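3-phosphoshikimate 1-carboxyvinyltransferase (Streptomyces sviceus, PDB 7M0O) probably transfers the enolpyruvyl group of phosphoenolpyruvate to the 5-hydroxyl of shikimate-3-phosphate, a late step on the way to chorismate and the aromatic amino acids. Local coordinates at residues I186-V198 against F205-Y217. Residues are numbered along the deposited sequence; the frame is centred on the assembly and turned at random.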
loop_
_atom_site.group_PDB
_atom_site.type_symbol
_atom_site.label_atom_id
_atom_site.label_comp_id
_atom_site.label_asym_id
_atom_site.label_seq_id
_atom_site.Cartn_x
_atom_site.Cartn_y
_atom_site.Cartn_z
ATOM N N ILE A 186 -9.275 1.804 4.053
ATOM C CA ILE A 186 -8.985 0.513 3.427
ATOM C C ILE A 186 -9.093 -0.616 4.448
ATOM O O ILE A 186 -9.643 -1.688 4.151
ATOM C CB ILE A 186 -7.599 0.540 2.757
ATOM C CG1 ILE A 186 -7.609 1.535 1.593
ATOM C CG2 ILE A 186 -7.165 -0.869 2.283
ATOM C CD1 ILE A 186 -6.236 1.810 1.062
ATOM N N THR A 187 -8.575 -0.402 5.665
ATOM C CA THR A 187 -8.677 -1.445 6.685
ATOM C C THR A 187 -10.137 -1.749 7.001
ATOM O O THR A 187 -10.531 -2.917 7.103
ATOM C CB THR A 187 -7.935 -1.043 7.958
ATOM O OG1 THR A 187 -6.545 -0.833 7.684
ATOM C CG2 THR A 187 -8.068 -2.138 9.022
ATOM N N LEU A 188 -10.969 -0.710 7.119
ATOM C CA LEU A 188 -12.364 -0.951 7.465
ATOM C C LEU A 188 -13.102 -1.663 6.337
ATOM O O LEU A 188 -13.938 -2.535 6.595
ATOM C CB LEU A 188 -13.056 0.361 7.825
ATOM C CG LEU A 188 -12.464 1.113 9.020
ATOM C CD1 LEU A 188 -13.368 2.262 9.434
ATOM C CD2 LEU A 188 -12.233 0.188 10.200
ATOM N N ALA A 189 -12.804 -1.316 5.081
ATOM C CA ALA A 189 -13.467 -1.982 3.968
ATOM C C ALA A 189 -13.079 -3.457 3.892
ATOM O O ALA A 189 -13.912 -4.311 3.551
ATOM C CB ALA A 189 -13.135 -1.272 2.658
ATOM N N MET A 190 -11.817 -3.775 4.186
ATOM C CA MET A 190 -11.398 -5.174 4.147
ATOM C C MET A 190 -12.055 -5.966 5.273
ATOM O O MET A 190 -12.498 -7.106 5.071
ATOM C CB MET A 190 -9.871 -5.267 4.207
ATOM C CG MET A 190 -9.181 -4.667 2.964
ATOM S SD MET A 190 -7.388 -4.840 2.945
ATOM C CE MET A 190 -7.235 -6.632 2.825
ATOM N N MET A 191 -12.153 -5.369 6.464
ATOM C CA MET A 191 -12.871 -6.026 7.549
ATOM C C MET A 191 -14.327 -6.288 7.165
ATOM O O MET A 191 -14.891 -7.329 7.532
ATOM C CB MET A 191 -12.762 -5.187 8.826
ATOM C CG MET A 191 -11.334 -5.113 9.430
ATOM S SD MET A 191 -11.167 -3.960 10.816
ATOM C CE MET A 191 -12.193 -4.783 12.045
ATOM N N ARG A 192 -14.939 -5.378 6.388
ATOM C CA ARG A 192 -16.313 -5.595 5.926
ATOM C C ARG A 192 -16.390 -6.782 4.978
ATOM O O ARG A 192 -17.344 -7.569 5.039
ATOM C CB ARG A 192 -16.871 -4.334 5.252
ATOM C CG ARG A 192 -17.278 -3.227 6.214
ATOM C CD ARG A 192 -18.106 -2.136 5.528
ATOM N NE ARG A 192 -17.289 -1.284 4.667
ATOM C CZ ARG A 192 -16.672 -0.176 5.073
ATOM N NH1 ARG A 192 -16.772 0.220 6.337
ATOM N NH2 ARG A 192 -15.951 0.537 4.216
ATOM N N ALA A 193 -15.386 -6.947 4.107
ATOM C CA ALA A 193 -15.353 -8.111 3.229
ATOM C C ALA A 193 -15.235 -9.410 4.014
ATOM O O ALA A 193 -15.651 -10.467 3.525
ATOM C CB ALA A 193 -14.203 -7.992 2.227
ATOM N N PHE A 194 -14.700 -9.348 5.229
ATOM C CA PHE A 194 -14.620 -10.502 6.107
ATOM C C PHE A 194 -15.705 -10.477 7.186
ATOM O O PHE A 194 -15.552 -11.114 8.232
ATOM C CB PHE A 194 -13.210 -10.583 6.712
ATOM C CG PHE A 194 -12.172 -11.123 5.754
ATOM C CD1 PHE A 194 -11.800 -12.469 5.798
ATOM C CD2 PHE A 194 -11.587 -10.306 4.811
ATOM C CE1 PHE A 194 -10.864 -12.980 4.909
ATOM C CE2 PHE A 194 -10.639 -10.806 3.921
ATOM C CZ PHE A 194 -10.269 -12.134 3.967
ATOM N N GLY A 195 -16.777 -9.725 6.960
ATOM C CA GLY A 195 -17.999 -9.863 7.735
ATOM C C GLY A 195 -18.118 -9.026 8.985
ATOM O O GLY A 195 -18.952 -9.344 9.845
ATOM N N VAL A 196 -17.350 -7.945 9.116
ATOM C CA VAL A 196 -17.364 -7.127 10.323
ATOM C C VAL A 196 -17.577 -5.667 9.949
ATOM O O VAL A 196 -16.825 -5.118 9.144
ATOM C CB VAL A 196 -16.068 -7.281 11.134
ATOM C CG1 VAL A 196 -16.021 -6.200 12.179
ATOM C CG2 VAL A 196 -16.014 -8.666 11.772
ATOM N N GLU A 197 -18.589 -5.037 10.548
ATOM C CA GLU A 197 -18.833 -3.607 10.391
ATOM C C GLU A 197 -18.266 -2.842 11.587
ATOM O O GLU A 197 -18.603 -3.139 12.738
ATOM C CB GLU A 197 -20.335 -3.325 10.255
ATOM C CG GLU A 197 -20.918 -3.651 8.894
ATOM C CD GLU A 197 -20.703 -2.525 7.891
ATOM O OE1 GLU A 197 -21.139 -2.673 6.728
ATOM O OE2 GLU A 197 -20.093 -1.496 8.263
ATOM N N VAL A 198 -17.433 -1.843 11.314
ATOM C CA VAL A 198 -16.860 -0.982 12.344
ATOM C C VAL A 198 -17.575 0.362 12.290
ATOM O O VAL A 198 -17.838 0.891 11.203
ATOM C CB VAL A 198 -15.335 -0.802 12.161
ATOM C CG1 VAL A 198 -14.785 0.263 13.110
ATOM C CG2 VAL A 198 -14.597 -2.116 12.362
ATOM N N PHE A 205 -13.089 4.300 17.426
ATOM C CA PHE A 205 -13.522 3.240 16.537
ATOM C C PHE A 205 -14.137 2.129 17.379
ATOM O O PHE A 205 -13.513 1.648 18.334
ATOM C CB PHE A 205 -12.349 2.698 15.715
ATOM C CG PHE A 205 -11.700 3.712 14.796
ATOM C CD1 PHE A 205 -12.036 3.768 13.452
ATOM C CD2 PHE A 205 -10.735 4.577 15.276
ATOM C CE1 PHE A 205 -11.428 4.683 12.602
ATOM C CE2 PHE A 205 -10.114 5.500 14.438
ATOM C CZ PHE A 205 -10.465 5.553 13.090
ATOM N N VAL A 206 -15.353 1.730 17.025
ATOM C CA VAL A 206 -16.158 0.801 17.817
ATOM C C VAL A 206 -16.237 -0.509 17.039
ATOM O O VAL A 206 -16.993 -0.632 16.065
ATOM C CB VAL A 206 -17.548 1.377 18.113
ATOM C CG1 VAL A 206 -18.401 0.357 18.836
ATOM C CG2 VAL A 206 -17.418 2.659 18.909
ATOM N N VAL A 207 -15.453 -1.495 17.458
ATOM C CA VAL A 207 -15.280 -2.749 16.732
ATOM C C VAL A 207 -15.983 -3.850 17.516
ATOM O O VAL A 207 -15.656 -4.059 18.692
ATOM C CB VAL A 207 -13.794 -3.095 16.531
ATOM C CG1 VAL A 207 -13.668 -4.314 15.608
ATOM C CG2 VAL A 207 -13.044 -1.892 15.969
ATOM N N PRO A 208 -16.893 -4.601 16.895
ATOM C CA PRO A 208 -17.685 -5.591 17.621
ATOM C C PRO A 208 -16.938 -6.900 17.790
ATOM O O PRO A 208 -15.997 -7.199 17.036
ATOM C CB PRO A 208 -18.917 -5.765 16.719
ATOM C CG PRO A 208 -18.388 -5.538 15.338
ATOM C CD PRO A 208 -17.315 -4.477 15.483
ATOM N N PRO A 209 -17.306 -7.698 18.791
ATOM C CA PRO A 209 -16.770 -9.056 18.919
ATOM C C PRO A 209 -17.454 -9.978 17.916
ATOM O O PRO A 209 -18.313 -9.560 17.136
ATOM C CB PRO A 209 -17.125 -9.443 20.361
ATOM C CG PRO A 209 -18.419 -8.716 20.592
ATOM C CD PRO A 209 -18.286 -7.392 19.848
ATOM N N GLY A 210 -17.056 -11.247 17.951
ATOM C CA GLY A 210 -17.705 -12.274 17.160
ATOM C C GLY A 210 -16.909 -12.819 15.999
ATOM O O GLY A 210 -17.385 -13.742 15.326
ATOM N N GLY A 211 -15.730 -12.280 15.731
ATOM C CA GLY A 211 -14.849 -12.849 14.737
ATOM C C GLY A 211 -15.161 -12.436 13.310
ATOM O O GLY A 211 -16.002 -11.571 13.020
ATOM N N TYR A 212 -14.460 -13.108 12.399
ATOM C CA TYR A 212 -14.524 -12.881 10.965
ATOM C C TYR A 212 -15.100 -14.092 10.244
ATOM O O TYR A 212 -15.061 -15.214 10.750
ATOM C CB TYR A 212 -13.130 -12.590 10.391
ATOM C CG TYR A 212 -12.463 -11.324 10.873
ATOM C CD1 TYR A 212 -12.876 -10.082 10.422
ATOM C CD2 TYR A 212 -11.393 -11.375 11.764
ATOM C CE1 TYR A 212 -12.247 -8.920 10.862
ATOM C CE2 TYR A 212 -10.755 -10.229 12.193
ATOM C CZ TYR A 212 -11.188 -9.008 11.750
ATOM O OH TYR A 212 -10.534 -7.868 12.188
ATOM N N ARG A 213 -15.596 -13.851 9.024
ATOM C CA ARG A 213 -16.107 -14.889 8.134
ATOM C C ARG A 213 -15.146 -15.055 6.961
ATOM O O ARG A 213 -14.914 -14.094 6.218
ATOM C CB ARG A 213 -17.496 -14.518 7.610
ATOM C CG ARG A 213 -18.664 -15.158 8.365
ATOM C CD ARG A 213 -18.673 -14.778 9.841
ATOM N NE ARG A 213 -18.382 -13.358 10.046
ATOM C CZ ARG A 213 -18.504 -12.722 11.210
ATOM N NH1 ARG A 213 -18.927 -13.369 12.294
ATOM N NH2 ARG A 213 -18.208 -11.431 11.289
ATOM N N ALA A 214 -14.619 -16.268 6.776
ATOM C CA ALA A 214 -13.691 -16.527 5.682
ATOM C C ALA A 214 -14.367 -16.280 4.341
ATOM O O ALA A 214 -15.592 -16.393 4.202
ATOM C CB ALA A 214 -13.175 -17.962 5.723
ATOM N N THR A 215 -13.548 -15.981 3.339
ATOM C CA THR A 215 -14.054 -15.682 2.009
ATOM C C THR A 215 -12.936 -15.903 0.991
ATOM O O THR A 215 -11.810 -16.267 1.339
ATOM C CB THR A 215 -14.608 -14.251 1.963
ATOM O OG1 THR A 215 -15.349 -14.056 0.753
ATOM C CG2 THR A 215 -13.471 -13.234 2.040
ATOM N N THR A 216 -13.270 -15.722 -0.284
ATOM C CA THR A 216 -12.271 -15.596 -1.335
ATOM C C THR A 216 -12.024 -14.106 -1.514
ATOM O O THR A 216 -12.967 -13.358 -1.778
ATOM C CB THR A 216 -12.740 -16.243 -2.641
ATOM O OG1 THR A 216 -12.710 -17.669 -2.522
ATOM C CG2 THR A 216 -11.834 -15.847 -3.806
ATOM N N TYR A 217 -10.774 -13.667 -1.329
ATOM C CA TYR A 217 -10.447 -12.244 -1.343
ATOM C C TYR A 217 -9.321 -12.005 -2.336
ATOM O O TYR A 217 -8.213 -12.523 -2.159
ATOM C CB TYR A 217 -10.059 -11.717 0.047
ATOM C CG TYR A 217 -9.945 -10.210 0.030
ATOM C CD1 TYR A 217 -11.077 -9.405 0.125
ATOM C CD2 TYR A 217 -8.713 -9.597 -0.148
ATOM C CE1 TYR A 217 -10.970 -8.021 0.062
ATOM C CE2 TYR A 217 -8.595 -8.226 -0.214
ATOM C CZ TYR A 217 -9.723 -7.444 -0.109
ATOM O OH TYR A 217 -9.592 -6.075 -0.178
HETATM O O HOH W 1 -16.746 -12.721 4.443
#
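F194, the first residue beyond helix 182-193, packs against T215 and Y217, which approach its ring from the same side. The T215 methyl sits over that face in a CH-pi contact, CG2 4.0 Å from the ring centroid, while Y217 meets the ring obliquely. The Y217 side chain leaves its strand with CG opposite the backbone N (chi1 -171°), which carries the ring to the helix flank, where A193 CB, small enough to admit an aromatic, touches CE1 at 3.9 Å and the flexible M190 brings its methyl CE to CE2 at 3.7 Å. Replacing Y217 by an alanine would probably open a gap beside M190 and A193 and leave F194 freer to shift.

At the helix end G195, whose positive phi suits glycine, is the C' residue of a Schellman motif. The F194 carbonyl lies at the Y212 ring edge and accepts R213 N (2.8 Å, 175°) from 41° above its plane. The bent R213 chain returns NH2 to G195 O, a weak bond. V196 CG2 packs against Y212 CD1; the Y212 hydroxyl, hydrogen-bonded to L162 O, meets M191 CE. Thus apolar packing joins the helix to strand 216-218 and the connection leading into it, while R213 N and a water bridging to R213 O serve F194 O and A193 O.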